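PDB 1TR8: nascent polypeptide-associated complex protein from Methanothermobacter marburgensis, which probably contacts nascent polypeptide chains as they emerge from the ribosome, working as a ribosome- and RNA-binding homodimer. Local coordinates for residues Asp67-Val72 / Glu81-Ala86; Glu19-Ile22 / Lys27-Ile30. All coordinates share one frame; numbering follows the deposited sequence.

Interaction 1. Residues Asp67-Val72 / Glu81-Ala86; sequences DDIELV and EDATRA
Ile69 and Thr84 meet with their side chains set obliquely to one another, and the hydroxyl is the part of the threonine that does the touching. Thr84 OG1 lies 3.6 Å from Ile69 CD1 and 3.7 Å from Ile69 CG2, so both ends of the branched isoleucine rest against the same oxygen. The threonine torsion explains why: chi1 of -67° sets OG1 beside the backbone N, where it hydrogen-bonds to the carbonyl oxygen of Arg80 one turn earlier in its own helix. With its proton directed to that carbonyl, the oxygen lies against the isoleucine's aliphatic carbons.

The second point of contact is Ala83, whose CB points at the other helix. Val72 CG1, swung anti to the backbone N (chi1 178°), lies 3.9 Å from Ala83 CB. Ala83 CB also sits 4.0 Å from Ile69 O, so the small residue packs against helix backbone as well as side chain. The closest pair of CA atoms, Ile69 and Ala83, is separated by 5.9 Å, while the axes of segments 67-72 and 81-86 pass 9.0 Å apart, their directions at 117°. No hydrogen bond links the two segments.

Ile64 covers Ile69 and Thr84, and Leu94 and Leu101 close over Val72. This small apolar core, joining the first two helices of a three-helix bundle, is characteristic of the UBA domain.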
loop_
_atom_site.group_PDB
_atom_site.type_symbol
_atom_site.label_atom_id
_atom_site.label_comp_id
_atom_site.label_asym_id
_atom_site.label_seq_id
_atom_site.Cartn_x
_atom_site.Cartn_y
_atom_site.Cartn_z
ATOM N N ASP A 67 14.949 13.633 -27.024
ATOM C CA ASP A 67 14.582 13.736 -28.428
ATOM C C ASP A 67 13.096 13.466 -28.643
ATOM O O ASP A 67 12.475 14.090 -29.490
ATOM C CB ASP A 67 15.464 12.820 -29.281
ATOM C CG ASP A 67 16.913 13.249 -29.277
ATOM O OD1 ASP A 67 17.211 14.344 -28.741
ATOM O OD2 ASP A 67 17.833 12.560 -29.774
ATOM N N ASP A 68 12.497 12.607 -27.832
ATOM C CA ASP A 68 11.062 12.387 -27.921
ATOM C C ASP A 68 10.268 13.558 -27.393
ATOM O O ASP A 68 9.278 13.941 -27.991
ATOM C CB ASP A 68 10.682 11.147 -27.136
ATOM C CG ASP A 68 11.218 9.881 -27.759
ATOM O OD1 ASP A 68 11.964 9.972 -28.759
ATOM O OD2 ASP A 68 10.931 8.755 -27.312
ATOM N N ILE A 69 10.693 14.127 -26.270
ATOM C CA ILE A 69 10.068 15.349 -25.747
ATOM C C ILE A 69 10.139 16.456 -26.782
ATOM O O ILE A 69 9.131 17.062 -27.087
ATOM C CB ILE A 69 10.741 15.800 -24.438
ATOM C CG1 ILE A 69 10.537 14.732 -23.362
ATOM C CG2 ILE A 69 10.159 17.129 -23.940
ATOM C CD1 ILE A 69 11.364 14.964 -22.123
ATOM N N GLU A 70 11.322 16.669 -27.346
ATOM C CA GLU A 70 11.548 17.678 -28.392
ATOM C C GLU A 70 10.620 17.485 -29.585
ATOM O O GLU A 70 9.983 18.429 -30.034
ATOM C CB GLU A 70 12.999 17.629 -28.875
ATOM C CG GLU A 70 13.965 18.304 -27.921
ATOM C CD GLU A 70 15.418 18.053 -28.284
ATOM O OE1 GLU A 70 15.717 17.724 -29.468
ATOM O OE2 GLU A 70 16.270 18.191 -27.372
ATOM N N LEU A 71 10.536 16.253 -30.070
ATOM C CA LEU A 71 9.701 15.920 -31.235
ATOM C C LEU A 71 8.227 16.250 -30.993
ATOM O O LEU A 71 7.557 16.884 -31.817
ATOM C CB LEU A 71 9.849 14.437 -31.578
ATOM C CG LEU A 71 9.481 13.999 -32.999
ATOM C CD1 LEU A 71 10.371 12.858 -33.425
ATOM C CD2 LEU A 71 8.048 13.574 -33.112
ATOM N N VAL A 72 7.745 15.883 -29.813
ATOM C CA VAL A 72 6.354 16.149 -29.460
ATOM C C VAL A 72 6.081 17.658 -29.323
ATOM O O VAL A 72 5.053 18.150 -29.766
ATOM C CB VAL A 72 5.946 15.422 -28.150
ATOM C CG1 VAL A 72 4.506 15.749 -27.783
ATOM C CG2 VAL A 72 6.120 13.930 -28.282
ATOM N N GLU A 81 6.566 20.897 -20.310
ATOM C CA GLU A 81 5.700 20.345 -19.278
ATOM C C GLU A 81 4.596 19.421 -19.809
ATOM O O GLU A 81 4.479 18.269 -19.397
ATOM C CB GLU A 81 5.064 21.518 -18.516
ATOM C CG GLU A 81 4.105 21.101 -17.424
ATOM C CD GLU A 81 3.578 22.271 -16.619
ATOM O OE1 GLU A 81 3.366 23.369 -17.202
ATOM O OE2 GLU A 81 3.385 22.081 -15.396
ATOM N N ASP A 82 3.776 19.926 -20.718
ATOM C CA ASP A 82 2.712 19.105 -21.304
ATOM C C ASP A 82 3.226 17.963 -22.159
ATOM O O ASP A 82 2.635 16.893 -22.189
ATOM C CB ASP A 82 1.778 19.970 -22.150
ATOM C CG ASP A 82 1.098 21.040 -21.347
ATOM O OD1 ASP A 82 1.027 20.912 -20.102
ATOM O OD2 ASP A 82 0.622 22.061 -21.877
ATOM N N ALA A 83 4.291 18.189 -22.916
ATOM C CA ALA A 83 4.830 17.127 -23.768
ATOM C C ALA A 83 5.316 15.997 -22.880
ATOM O O ALA A 83 5.076 14.821 -23.130
ATOM C CB ALA A 83 5.961 17.659 -24.669
ATOM N N THR A 84 5.956 16.377 -21.785
ATOM C CA THR A 84 6.524 15.402 -20.869
ATOM C C THR A 84 5.404 14.619 -20.187
ATOM O O THR A 84 5.406 13.393 -20.143
ATOM C CB THR A 84 7.431 16.162 -19.874
ATOM O OG1 THR A 84 8.555 16.694 -20.590
ATOM C CG2 THR A 84 8.045 15.244 -18.859
ATOM N N ARG A 85 4.383 15.323 -19.739
ATOM C CA ARG A 85 3.208 14.663 -19.160
ATOM C C ARG A 85 2.442 13.784 -20.163
ATOM O O ARG A 85 2.088 12.653 -19.879
ATOM C CB ARG A 85 2.269 15.701 -18.552
ATOM C CG ARG A 85 1.000 15.085 -17.958
ATOM C CD ARG A 85 0.104 16.081 -17.199
ATOM N NE ARG A 85 0.000 17.359 -17.902
ATOM C CZ ARG A 85 0.304 18.542 -17.377
ATOM N NH1 ARG A 85 0.724 18.644 -16.127
ATOM N NH2 ARG A 85 0.172 19.637 -18.112
ATOM N N ALA A 86 2.242 14.269 -21.374
ATOM C CA ALA A 86 1.658 13.443 -22.426
ATOM C C ALA A 86 2.372 12.105 -22.617
ATOM O O ALA A 86 1.733 11.061 -22.763
ATOM C CB ALA A 86 1.649 14.198 -23.738
#

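Interaction 2. Residues Glu19-Ile22 / Lys27-Ile30; sequences EVVI and KEII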
loop_
_atom_site.group_PDB
_atom_site.type_symbol
_atom_site.label_atom_id
_atom_site.label_comp_id
_atom_site.label_asym_id
_atom_site.label_seq_id
_atom_site.Cartn_x
_atom_site.Cartn_y
_atom_site.Cartn_z
ATOM N N GLU A 19 -6.174 7.075 9.888
ATOM C CA GLU A 19 -6.237 7.451 8.493
ATOM C C GLU A 19 -6.863 6.323 7.705
ATOM O O GLU A 19 -6.688 5.131 8.035
ATOM C CB GLU A 19 -4.805 7.712 8.036
ATOM C CG GLU A 19 -4.570 8.233 6.631
ATOM C CD GLU A 19 -3.073 8.495 6.403
ATOM O OE1 GLU A 19 -2.391 8.934 7.350
ATOM O OE2 GLU A 19 -2.566 8.291 5.291
ATOM N N VAL A 20 -7.583 6.700 6.659
ATOM C CA VAL A 20 -8.052 5.765 5.646
ATOM C C VAL A 20 -7.519 6.301 4.338
ATOM O O VAL A 20 -7.550 7.515 4.100
ATOM C CB VAL A 20 -9.578 5.726 5.592
ATOM C CG1 VAL A 20 -10.070 4.969 4.354
ATOM C CG2 VAL A 20 -10.096 5.104 6.880
ATOM N N VAL A 21 -6.941 5.398 3.554
ATOM C CA VAL A 21 -6.458 5.719 2.226
ATOM C C VAL A 21 -7.188 4.837 1.224
ATOM O O VAL A 21 -7.146 3.605 1.342
ATOM C CB VAL A 21 -4.950 5.456 2.075
ATOM C CG1 VAL A 21 -4.520 5.798 0.656
ATOM C CG2 VAL A 21 -4.141 6.243 3.124
ATOM N N ILE A 22 -7.747 5.477 0.200
ATOM C CA ILE A 22 -8.383 4.792 -0.911
ATOM C C ILE A 22 -7.522 4.950 -2.159
ATOM O O ILE A 22 -7.361 6.057 -2.664
ATOM C CB ILE A 22 -9.779 5.352 -1.149
ATOM C CG1 ILE A 22 -10.556 5.370 0.167
ATOM C CG2 ILE A 22 -10.471 4.503 -2.153
ATOM C CD1 ILE A 22 -11.860 6.077 0.064
ATOM N N LYS A 27 -4.525 8.044 -8.500
ATOM C CA LYS A 27 -4.634 8.878 -7.329
ATOM C C LYS A 27 -5.032 8.064 -6.126
ATOM O O LYS A 27 -5.440 6.914 -6.239
ATOM C CB LYS A 27 -5.669 9.993 -7.540
ATOM C CG LYS A 27 -7.121 9.545 -7.448
ATOM C CD LYS A 27 -8.084 10.722 -7.555
ATOM C CE LYS A 27 -9.544 10.312 -7.261
ATOM N NZ LYS A 27 -10.543 11.348 -7.717
ATOM N N GLU A 28 -4.892 8.709 -4.972
ATOM C CA GLU A 28 -5.341 8.192 -3.716
ATOM C C GLU A 28 -6.139 9.273 -2.974
ATOM O O GLU A 28 -5.890 10.469 -3.112
ATOM C CB GLU A 28 -4.127 7.728 -2.917
ATOM C CG GLU A 28 -3.226 6.816 -3.763
ATOM C CD GLU A 28 -2.031 6.252 -3.020
ATOM O OE1 GLU A 28 -1.576 6.913 -2.060
ATOM O OE2 GLU A 28 -1.525 5.173 -3.433
ATOM N N ILE A 29 -7.129 8.830 -2.212
ATOM C CA ILE A 29 -7.969 9.707 -1.440
ATOM C C ILE A 29 -7.615 9.410 0.005
ATOM O O ILE A 29 -7.628 8.264 0.408
ATOM C CB ILE A 29 -9.474 9.432 -1.709
ATOM C CG1 ILE A 29 -9.792 9.633 -3.190
ATOM C CG2 ILE A 29 -10.342 10.360 -0.846
ATOM C CD1 ILE A 29 -11.191 9.240 -3.587
ATOM N N ILE A 30 -7.270 10.442 0.764
ATOM C CA ILE A 30 -6.839 10.268 2.135
ATOM C C ILE A 30 -7.819 10.990 3.058
ATOM O O ILE A 30 -8.107 12.180 2.855
ATOM C CB ILE A 30 -5.402 10.859 2.318
ATOM C CG1 ILE A 30 -4.396 10.125 1.427
ATOM C CG2 ILE A 30 -4.939 10.793 3.765
ATOM C CD1 ILE A 30 -4.004 10.942 0.248
#
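Strands 19-22 and 27-30 run antiparallel, their short axes 4.6 Å apart at 156°, with Val21 facing Ile30 as a non-hydrogen-bonded pair and Ile22 facing Ile29 as a hydrogen-bonded one. The latter pair is joined twice: Ile22 N to Ile29 O at 2.8 Å, nearly straight at 173°, and Ile29 N to Ile22 O, also 2.8 Å. Each acceptor additionally receives a CA-H contact, from Val21 CA and Glu28 CA respectively.

Ile22 and Ile29 put their side chains on one face, where their CB atoms approach to 4.1 Å. Tyr47 of the second subunit packs on both.

Val21 and Ile30 occupy the other face, Val21 CG2 standing 4.2 Å from Ile30 CG1. Glu19 joins them there: with CG anti to the backbone N (chi1 -175°) and the chain extended beyond it, the glutamate lies alongside Ile30, pointing the same way. Its CG comes within 3.9 Å of Ile30 CG2, and its OE2 within 3.8 Å of that methyl, so aliphatic stem and carboxylate both touch it. Glu28 instead presents its stem across Val21, CB being 4.1 Å from Val21 CG1. Its carboxylate is tied down by two arginines, OE1 by Arg56 of the same chain and OE2 by Arg56 of the third subunit, which probably stabilises its negative charge.

Beyond the pair, Glu28 and Ile30 continue the backbone bonding to strand 53-61, while Glu19-Ile22 pair antiparallel with a strand of the second subunit. The arrangement is a beta hairpin within the NAC domain, with its sheet carried across a subunit interface.

How the interactions relate
Interaction 2 precedes interaction 1 along the chain; it belongs to the NAC domain and interaction 1 to the UBA domain. Their centres are about 30 Å apart. Strand 53-61, which flanks 27-30 in the hairpin sheet, is followed, after the short loop 62-65, by helix 66-76, so it forms the last strand of the chain's path from one contact to the other. Residues 19-22 and 27-30 meet two further subunits, whereas no other chain of the assembly touches 67-72 or 81-86. These subunit contacts, and the gap of about 13 Å between the nearest atoms of the two interactions, are consistent with a beta domain that assembles and a separate helical domain.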